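Local coordinates for aldehyde dehydrogenase (Listeria monocytogenes, PDB 3K9D), which probably oxidises the aldehyde or oxo group of its substrate, with NAD or NADP as electron acceptor, at residues V262-V267 with F349-T354; A266-F271 with A276-D281. All blocks are in the same frame, centred on the assembly; numbering follows the deposited sequence.

Contact 1: residues V262-V267 with F349-T354; sequences VNKEAV and FYTAET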
loop_
_atom_site.group_PDB
_atom_site.type_symbol
_atom_site.label_atom_id
_atom_site.label_comp_id
_atom_site.label_asym_id
_atom_site.label_seq_id
_atom_site.Cartn_x
_atom_site.Cartn_y
_atom_site.Cartn_z
ATOM N N VAL A 262 24.808 31.848 15.757
ATOM C CA VAL A 262 24.448 32.912 16.694
ATOM C C VAL A 262 23.833 32.361 17.984
ATOM O O VAL A 262 23.879 33.012 19.026
ATOM C CB VAL A 262 23.503 33.996 16.061
ATOM C CG1 VAL A 262 24.226 34.808 14.994
ATOM C CG2 VAL A 262 22.231 33.375 15.508
ATOM N N ASN A 263 23.290 31.148 17.909
ATOM C CA ASN A 263 22.574 30.550 19.010
ATOM C C ASN A 263 23.345 29.426 19.696
ATOM O O ASN A 263 22.863 28.858 20.673
ATOM C CB ASN A 263 21.228 30.037 18.509
ATOM C CG ASN A 263 20.087 30.375 19.438
ATOM O OD1 ASN A 263 20.231 31.169 20.371
ATOM N ND2 ASN A 263 18.944 29.777 19.185
ATOM N N LYS A 264 24.538 29.124 19.193
ATOM C CA LYS A 264 25.279 27.902 19.575
ATOM C C LYS A 264 25.694 27.910 21.050
ATOM O O LYS A 264 25.344 26.999 21.793
ATOM C CB LYS A 264 26.507 27.728 18.678
ATOM C CG LYS A 264 27.383 26.533 19.033
ATOM C CD LYS A 264 28.640 26.513 18.204
ATOM C CE LYS A 264 29.681 25.604 18.850
ATOM N NZ LYS A 264 29.449 24.171 18.523
ATOM N N GLU A 265 26.416 28.959 21.452
ATOM C CA GLU A 265 26.773 29.214 22.854
ATOM C C GLU A 265 25.603 29.070 23.814
ATOM O O GLU A 265 25.714 28.377 24.819
ATOM C CB GLU A 265 27.342 30.622 23.018
ATOM C CG GLU A 265 28.842 30.693 23.097
ATOM C CD GLU A 265 29.334 32.072 23.510
ATOM O OE1 GLU A 265 30.131 32.661 22.754
ATOM O OE2 GLU A 265 28.917 32.575 24.577
ATOM N N ALA A 266 24.488 29.726 23.494
ATOM C CA ALA A 266 23.291 29.684 24.338
ATOM C C ALA A 266 22.699 28.278 24.452
ATOM O O ALA A 266 22.292 27.850 25.540
ATOM C CB ALA A 266 22.250 30.665 23.817
ATOM N N VAL A 267 22.674 27.562 23.325
ATOM C CA VAL A 267 22.175 26.190 23.266
ATOM C C VAL A 267 23.066 25.197 24.040
ATOM O O VAL A 267 22.564 24.368 24.816
ATOM C CB VAL A 267 21.948 25.718 21.788
ATOM C CG1 VAL A 267 21.657 24.235 21.739
ATOM C CG2 VAL A 267 20.763 26.486 21.173
ATOM N N PHE A 349 26.012 16.884 17.228
ATOM C CA PHE A 349 25.731 18.319 17.337
ATOM C C PHE A 349 26.377 19.089 16.172
ATOM O O PHE A 349 27.599 19.171 16.085
ATOM C CB PHE A 349 26.247 18.851 18.678
ATOM C CG PHE A 349 25.762 20.235 19.021
ATOM C CD1 PHE A 349 24.731 20.414 19.939
ATOM C CD2 PHE A 349 26.362 21.371 18.454
ATOM C CE1 PHE A 349 24.284 21.669 20.258
ATOM C CE2 PHE A 349 25.907 22.640 18.773
ATOM C CZ PHE A 349 24.888 22.789 19.685
ATOM N N TYR A 350 25.550 19.653 15.290
ATOM C CA TYR A 350 26.039 20.385 14.110
ATOM C C TYR A 350 25.797 21.882 14.235
ATOM O O TYR A 350 24.784 22.316 14.796
ATOM C CB TYR A 350 25.322 19.936 12.840
ATOM C CG TYR A 350 25.540 18.512 12.381
ATOM C CD1 TYR A 350 26.560 18.198 11.477
ATOM C CD2 TYR A 350 24.693 17.488 12.806
ATOM C CE1 TYR A 350 26.736 16.893 11.014
ATOM C CE2 TYR A 350 24.883 16.167 12.376
ATOM C CZ TYR A 350 25.895 15.882 11.472
ATOM O OH TYR A 350 26.074 14.593 11.027
ATOM N N THR A 351 26.704 22.661 13.660
ATOM C CA THR A 351 26.559 24.112 13.569
ATOM C C THR A 351 26.486 24.558 12.101
ATOM O O THR A 351 27.356 24.237 11.288
ATOM C CB THR A 351 27.699 24.840 14.300
ATOM O OG1 THR A 351 27.842 24.293 15.623
ATOM C CG2 THR A 351 27.418 26.350 14.392
ATOM N N ALA A 352 25.406 25.262 11.784
ATOM C CA ALA A 352 25.150 25.863 10.472
ATOM C C ALA A 352 25.104 27.379 10.654
ATOM O O ALA A 352 25.025 27.846 11.792
ATOM C CB ALA A 352 23.829 25.352 9.936
ATOM N N GLU A 353 25.157 28.150 9.563
ATOM C CA GLU A 353 25.159 29.611 9.680
ATOM C C GLU A 353 23.745 30.180 9.624
ATOM O O GLU A 353 23.417 31.098 10.369
ATOM C CB GLU A 353 26.046 30.304 8.629
ATOM C CG GLU A 353 27.468 29.764 8.451
ATOM C CD GLU A 353 28.200 29.526 9.756
ATOM O OE1 GLU A 353 28.270 30.458 10.587
ATOM O OE2 GLU A 353 28.716 28.398 9.937
ATOM N N THR A 354 22.919 29.618 8.738
ATOM C CA THR A 354 21.567 30.109 8.461
ATOM C C THR A 354 20.548 28.966 8.577
ATOM O O THR A 354 20.926 27.803 8.683
ATOM C CB THR A 354 21.482 30.700 7.024
ATOM O OG1 THR A 354 21.809 29.670 6.077
ATOM C CG2 THR A 354 22.462 31.886 6.842
HETATM O O HOH W 1 24.253 32.118 12.577
#

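Contact 2: residues A266-F271 with A276-D281; sequences AVIAEF and AHFLSD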
loop_
_atom_site.group_PDB
_atom_site.type_symbol
_atom_site.label_atom_id
_atom_site.label_comp_id
_atom_site.label_asym_id
_atom_site.label_seq_id
_atom_site.Cartn_x
_atom_site.Cartn_y
_atom_site.Cartn_z
ATOM N N ALA A 266 24.488 29.726 23.494
ATOM C CA ALA A 266 23.291 29.684 24.338
ATOM C C ALA A 266 22.699 28.278 24.452
ATOM O O ALA A 266 22.292 27.850 25.540
ATOM C CB ALA A 266 22.250 30.665 23.817
ATOM N N VAL A 267 22.674 27.562 23.325
ATOM C CA VAL A 267 22.175 26.190 23.266
ATOM C C VAL A 267 23.066 25.197 24.040
ATOM O O VAL A 267 22.564 24.368 24.816
ATOM C CB VAL A 267 21.948 25.718 21.788
ATOM C CG1 VAL A 267 21.657 24.235 21.739
ATOM C CG2 VAL A 267 20.763 26.486 21.173
ATOM N N ILE A 268 24.374 25.290 23.834
ATOM C CA ILE A 268 25.327 24.437 24.561
ATOM C C ILE A 268 25.205 24.666 26.074
ATOM O O ILE A 268 25.041 23.702 26.820
ATOM C CB ILE A 268 26.784 24.610 24.039
ATOM C CG1 ILE A 268 26.857 24.122 22.581
ATOM C CG2 ILE A 268 27.789 23.874 24.940
ATOM C CD1 ILE A 268 28.226 23.981 22.014
ATOM N N ALA A 269 25.197 25.934 26.502
ATOM C CA ALA A 269 25.020 26.287 27.923
ATOM C C ALA A 269 23.743 25.709 28.560
ATOM O O ALA A 269 23.774 25.191 29.676
ATOM C CB ALA A 269 25.094 27.802 28.112
ATOM N N GLU A 270 22.632 25.775 27.831
ATOM C CA GLU A 270 21.374 25.217 28.299
ATOM C C GLU A 270 21.377 23.693 28.338
ATOM O O GLU A 270 20.880 23.099 29.312
ATOM C CB GLU A 270 20.209 25.750 27.467
ATOM C CG GLU A 270 18.807 25.475 28.023
ATOM C CD GLU A 270 18.552 26.036 29.414
ATOM O OE1 GLU A 270 19.189 27.035 29.798
ATOM O OE2 GLU A 270 17.716 25.447 30.137
ATOM N N PHE A 271 21.924 23.063 27.287
ATOM C CA PHE A 271 22.060 21.605 27.256
ATOM C C PHE A 271 22.841 21.164 28.497
ATOM O O PHE A 271 22.422 20.246 29.201
ATOM C CB PHE A 271 22.700 21.100 25.938
ATOM C CG PHE A 271 21.690 20.583 24.917
ATOM C CD1 PHE A 271 20.921 19.445 25.184
ATOM C CD2 PHE A 271 21.508 21.237 23.703
ATOM C CE1 PHE A 271 19.977 18.962 24.253
ATOM C CE2 PHE A 271 20.581 20.764 22.757
ATOM C CZ PHE A 271 19.816 19.615 23.038
ATOM N N ALA A 276 23.132 17.539 29.987
ATOM C CA ALA A 276 23.901 17.009 28.853
ATOM C C ALA A 276 25.413 17.160 29.034
ATOM O O ALA A 276 25.904 18.179 29.543
ATOM C CB ALA A 276 23.456 17.660 27.562
ATOM N N HIS A 277 26.132 16.116 28.623
ATOM C CA HIS A 277 27.576 16.073 28.649
ATOM C C HIS A 277 28.164 16.046 27.250
ATOM O O HIS A 277 27.952 15.102 26.484
ATOM C CB HIS A 277 28.067 14.845 29.417
ATOM C CG HIS A 277 29.541 14.845 29.672
ATOM N ND1 HIS A 277 30.170 15.834 30.399
ATOM C CD2 HIS A 277 30.508 13.963 29.324
ATOM C CE1 HIS A 277 31.461 15.567 30.480
ATOM N NE2 HIS A 277 31.688 14.428 29.849
ATOM N N PHE A 278 28.918 17.096 26.943
ATOM C CA PHE A 278 29.579 17.260 25.666
ATOM C C PHE A 278 30.931 16.566 25.714
ATOM O O PHE A 278 31.740 16.786 26.626
ATOM C CB PHE A 278 29.730 18.746 25.337
ATOM C CG PHE A 278 28.448 19.397 24.902
ATOM C CD1 PHE A 278 28.141 19.509 23.551
ATOM C CD2 PHE A 278 27.541 19.885 25.837
ATOM C CE1 PHE A 278 26.954 20.105 23.139
ATOM C CE2 PHE A 278 26.354 20.477 25.439
ATOM C CZ PHE A 278 26.062 20.589 24.085
ATOM N N LEU A 279 31.142 15.695 24.738
ATOM C CA LEU A 279 32.351 14.918 24.635
ATOM C C LEU A 279 33.428 15.793 24.042
ATOM O O LEU A 279 33.126 16.704 23.268
ATOM C CB LEU A 279 32.108 13.696 23.743
ATOM C CG LEU A 279 31.132 12.677 24.328
ATOM C CD1 LEU A 279 31.036 11.487 23.409
ATOM C CD2 LEU A 279 31.608 12.238 25.708
ATOM N N SER A 280 34.680 15.509 24.402
ATOM C CA SER A 280 35.825 16.178 23.809
ATOM C C SER A 280 36.067 15.521 22.458
ATOM O O SER A 280 35.500 14.472 22.183
ATOM C CB SER A 280 37.053 16.024 24.707
ATOM O OG SER A 280 37.693 14.788 24.465
ATOM N N ASP A 281 36.903 16.134 21.622
ATOM C CA ASP A 281 37.273 15.543 20.329
ATOM C C ASP A 281 37.743 14.092 20.476
ATOM O O ASP A 281 37.225 13.202 19.796
ATOM C CB ASP A 281 38.337 16.397 19.620
ATOM C CG ASP A 281 38.860 15.744 18.347
ATOM O OD1 ASP A 281 38.095 15.625 17.364
ATOM O OD2 ASP A 281 40.042 15.343 18.336
#

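Contact 1: residues V262-V267 with F349-T354
On one face of the parallel sheet of this aldehyde dehydrogenase-family fold, K264 and V267 of helix 261-273 rest on F349 and T351 of strand 346-352. Segments 262-267 and 349-352 run roughly antiparallel (149°), their axes approaching to 9.1 Å. K264 spans the gap with an almost fully extended chain that bends at its last torsion (chi4 82°), which brings the amine within reach of T351 OG1. The lysine shaft crosses the threonine side chain at about a right angle: K264 CD packs 3.5 Å from T351 OG1 and 4.0 Å from T351 CG2. K264 NZ makes a weak hydrogen bond of 3.3 Å to T351 OG1, but its main polar partner is E328 on strand 324-328, through a salt bridge. The same NZ lies 3.9 Å from F349 CE2, approaching the ring obliquely.

Helix 261-273 follows strand 256-260 in a beta-alpha-beta crossover, and V259 of that strand touches K264, V267 and F349. F349 and T351 face the helix, whereas Y350 points to the other side of the sheet and packs on L361 and I365 of helix 355-368. V267 CG1, placed anti to its own N (chi1 171°), meets the F349 ring at the edge, near its plane, 4.0 Å from CE1. Beyond the end of the strand a water joins the segments, accepting from V262 N at 3.2 Å and donating to E353 O at 2.6 Å. Nearby, E353 OE1 forms a salt bridge with R261, and T354 caps the start of helix 355-368 through the backbone N of E357.

Contact 2: residues A266-F271 with A276-D281
F278 holds CG anti to its carbonyl carbon (chi1 -75°), which swings the ring toward the helix, while I268 sets CG2 anti to its backbone N and lays that methyl over one ring face. This CH-pi contact places I268 CG2 3.9 Å from the F278 centroid, 21° off the normal and offset toward the rim. I268 CG1 follows the same ring, 3.9 Å from F278 CZ. F271 comes from another direction: its CB meets the F278 ring at the edge, 3.7 Å from CE2, so two successive turns of the helix grip one phenyl group.

The F271 backbone takes part as well. A276 N donates to F271 O over 2.9 Å with an N-H...O angle of 155°; this bond spans the end of the helix and the short link into strand 276-278. A276 CB then packs 3.9 Å from F271 CB. The F271 ring turns inward between helix and sheet, its CD1 still beside A276 CB, and touches V257 of strand 256-260 and I326 of strand 324-328. I326 also meets A276 and F278, while V267 and E270 of the same helix touch I232 of helix 232-243.

In the fold
Contacts 1 and 2 follow one another along helix 261-273, overlap at A266 and V267, and have centres about 11 Å apart. Their aromatic groups join them: F349 CZ of contact 1 packs 3.7 Å from I268 CG1 of contact 2, and F349 CD1 lies 3.9 Å from F278 CE1. Helix 261-273 packs over strand 346-352, and the chain then passes into strand 276-278, the outermost on that side within the chain; strand 324-328 lies between those two and touches both contacts, by E328 and I326. The contact centres lie about 30 and 29 Å from the chain's centre, and neither contact touches the other subunit.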